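Local coordinates for intracellular protein transport protein USO1 (Saccharomyces cerevisiae S288c, PDB 6LSU), which is a membrane tether required for protein transport from the endoplasmic reticulum to the Golgi complex, represented by its globular head region, at residues A[502-507]-A[560-565]. Residues are numbered along the deposited sequence; the frame is centred on the assembly and turned at random.
Sequences VLLNYD and IQTISE
The side chain of Ile563 packs against Leu503 and Leu504, and its longer branch carries most of the contact. CB leaves its helix flanking the other segment rather than aimed at it, and the branch beyond it makes the approach. CG1 stands anti to the carbonyl carbon and beside the backbone N (chi1 -71°), which carries this branch to helix 499-504. CG1 meets two groups. CD2 of Leu504 lies 3.8 Å from Ile563 CG1, and the carbonyl oxygen of Leu503 lies 3.9 Å from the same atom. The tip, Ile563 CD1, is 4.0 Å from Leu503 CD2. Ile563 CD1 is also 4.0 Å from Leu504 CD2, so it touches one methyl of each leucine. Both leucines cross the isoleucine at an angle. The contact is buried and joins ARM repeats 8 and 9 of the helical, armadillo-type head region. Leu586 and Trp589 of helix 577-590 also pack against Ile563. The preceding residue, Thr562, adds a second point of touch. It points its CB at the opposing segment, and its CG2 methyl sits in van der Waals contact 3.5 Å from Leu504 O. The hydroxyl of Thr562 is hydrogen-bonded to Lys558 O, one turn earlier in the chain, and to Thr547 OG1.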
loop_
_atom_site.group_PDB
_atom_site.type_symbol
_atom_site.label_atom_id
_atom_site.label_comp_id
_atom_site.label_asym_id
_atom_site.label_seq_id
_atom_site.Cartn_x
_atom_site.Cartn_y
_atom_site.Cartn_z
ATOM N N VAL A 502 -12.159 -27.436 -2.564
ATOM C CA VAL A 502 -10.679 -27.492 -2.698
ATOM C C VAL A 502 -10.114 -28.342 -1.552
ATOM O O VAL A 502 -9.350 -29.297 -1.775
ATOM C CB VAL A 502 -10.068 -26.086 -2.715
ATOM C CG1 VAL A 502 -8.555 -26.126 -2.547
ATOM C CG2 VAL A 502 -10.461 -25.347 -3.984
ATOM N N LEU A 503 -10.514 -28.036 -0.341
ATOM C CA LEU A 503 -9.886 -28.655 0.858
ATOM C C LEU A 503 -10.097 -30.189 0.896
ATOM O O LEU A 503 -9.231 -30.876 1.495
ATOM C CB LEU A 503 -10.495 -28.032 2.099
ATOM C CG LEU A 503 -9.908 -28.544 3.398
ATOM C CD1 LEU A 503 -8.546 -27.964 3.578
ATOM C CD2 LEU A 503 -10.762 -28.217 4.605
ATOM N N LEU A 504 -11.194 -30.725 0.351
ATOM C CA LEU A 504 -11.629 -32.123 0.618
ATOM C C LEU A 504 -11.711 -32.934 -0.686
ATOM O O LEU A 504 -12.209 -34.061 -0.657
ATOM C CB LEU A 504 -12.990 -32.129 1.356
ATOM C CG LEU A 504 -13.029 -31.454 2.734
ATOM C CD1 LEU A 504 -14.456 -31.258 3.226
ATOM C CD2 LEU A 504 -12.258 -32.261 3.773
ATOM N N ASN A 505 -11.308 -32.370 -1.805
ATOM C CA ASN A 505 -11.298 -33.069 -3.111
ATOM C C ASN A 505 -9.866 -33.129 -3.598
ATOM O O ASN A 505 -9.009 -32.385 -3.062
ATOM C CB ASN A 505 -12.181 -32.465 -4.196
ATOM C CG ASN A 505 -13.656 -32.670 -3.916
ATOM O OD1 ASN A 505 -14.020 -33.079 -2.811
ATOM N ND2 ASN A 505 -14.511 -32.344 -4.887
ATOM N N TYR A 506 -9.638 -34.070 -4.513
ATOM C CA TYR A 506 -8.323 -34.353 -5.096
ATOM C C TYR A 506 -8.306 -33.615 -6.426
ATOM O O TYR A 506 -9.298 -33.711 -7.180
ATOM C CB TYR A 506 -8.079 -35.860 -5.201
ATOM C CG TYR A 506 -6.789 -36.177 -5.906
ATOM C CD1 TYR A 506 -5.564 -35.946 -5.282
ATOM C CD2 TYR A 506 -6.786 -36.595 -7.230
ATOM C CE1 TYR A 506 -4.377 -36.174 -5.956
ATOM C CE2 TYR A 506 -5.603 -36.824 -7.914
ATOM C CZ TYR A 506 -4.396 -36.619 -7.274
ATOM O OH TYR A 506 -3.228 -36.864 -7.937
ATOM N N ASP A 507 -7.249 -32.849 -6.676
ATOM C CA ASP A 507 -7.066 -32.186 -7.995
ATOM C C ASP A 507 -5.714 -32.672 -8.506
ATOM O O ASP A 507 -4.697 -32.366 -7.862
ATOM C CB ASP A 507 -7.220 -30.659 -7.901
ATOM C CG ASP A 507 -7.239 -29.927 -9.233
ATOM O OD1 ASP A 507 -7.788 -30.468 -10.212
ATOM O OD2 ASP A 507 -6.670 -28.828 -9.299
ATOM N N ILE A 560 -11.311 -34.688 8.544
ATOM C CA ILE A 560 -9.915 -34.895 8.992
ATOM C C ILE A 560 -9.320 -36.170 8.373
ATOM O O ILE A 560 -8.099 -36.215 8.191
ATOM C CB ILE A 560 -9.839 -34.966 10.517
ATOM C CG1 ILE A 560 -10.087 -33.580 11.118
ATOM C CG2 ILE A 560 -8.484 -35.553 10.936
ATOM C CD1 ILE A 560 -9.734 -33.447 12.589
ATOM N N GLN A 561 -10.110 -37.203 8.130
ATOM C CA GLN A 561 -9.592 -38.465 7.536
ATOM C C GLN A 561 -9.431 -38.266 6.019
ATOM O O GLN A 561 -8.385 -38.604 5.479
ATOM C CB GLN A 561 -10.493 -39.653 7.898
ATOM C CG GLN A 561 -9.703 -40.869 8.375
ATOM C CD GLN A 561 -8.915 -40.574 9.631
ATOM O OE1 GLN A 561 -7.686 -40.523 9.628
ATOM N NE2 GLN A 561 -9.632 -40.361 10.722
ATOM N N THR A 562 -10.390 -37.636 5.371
ATOM C CA THR A 562 -10.283 -37.191 3.946
ATOM C C THR A 562 -9.025 -36.326 3.694
ATOM O O THR A 562 -8.354 -36.493 2.660
ATOM C CB THR A 562 -11.496 -36.370 3.518
ATOM O OG1 THR A 562 -12.733 -36.998 3.857
ATOM C CG2 THR A 562 -11.498 -36.157 2.021
ATOM N N ILE A 563 -8.721 -35.386 4.563
ATOM C CA ILE A 563 -7.515 -34.504 4.428
ATOM C C ILE A 563 -6.270 -35.392 4.618
ATOM O O ILE A 563 -5.253 -35.144 3.895
ATOM C CB ILE A 563 -7.575 -33.337 5.453
ATOM C CG1 ILE A 563 -8.655 -32.325 5.061
ATOM C CG2 ILE A 563 -6.235 -32.636 5.632
ATOM C CD1 ILE A 563 -9.124 -31.451 6.200
ATOM N N SER A 564 -6.330 -36.366 5.551
ATOM C CA SER A 564 -5.209 -37.307 5.862
ATOM C C SER A 564 -4.821 -38.096 4.607
ATOM O O SER A 564 -3.653 -38.073 4.246
ATOM C CB SER A 564 -5.543 -38.212 6.999
ATOM O OG SER A 564 -5.607 -37.492 8.232
ATOM N N GLU A 565 -5.798 -38.710 3.947
ATOM C CA GLU A 565 -5.638 -39.388 2.638
ATOM C C GLU A 565 -5.028 -38.403 1.639
ATOM O O GLU A 565 -3.999 -38.758 1.023
ATOM C CB GLU A 565 -6.979 -39.932 2.131
ATOM C CG GLU A 565 -6.998 -41.444 1.924
ATOM C CD GLU A 565 -8.208 -42.133 2.537
ATOM O OE1 GLU A 565 -8.341 -42.078 3.790
ATOM O OE2 GLU A 565 -9.034 -42.685 1.763
#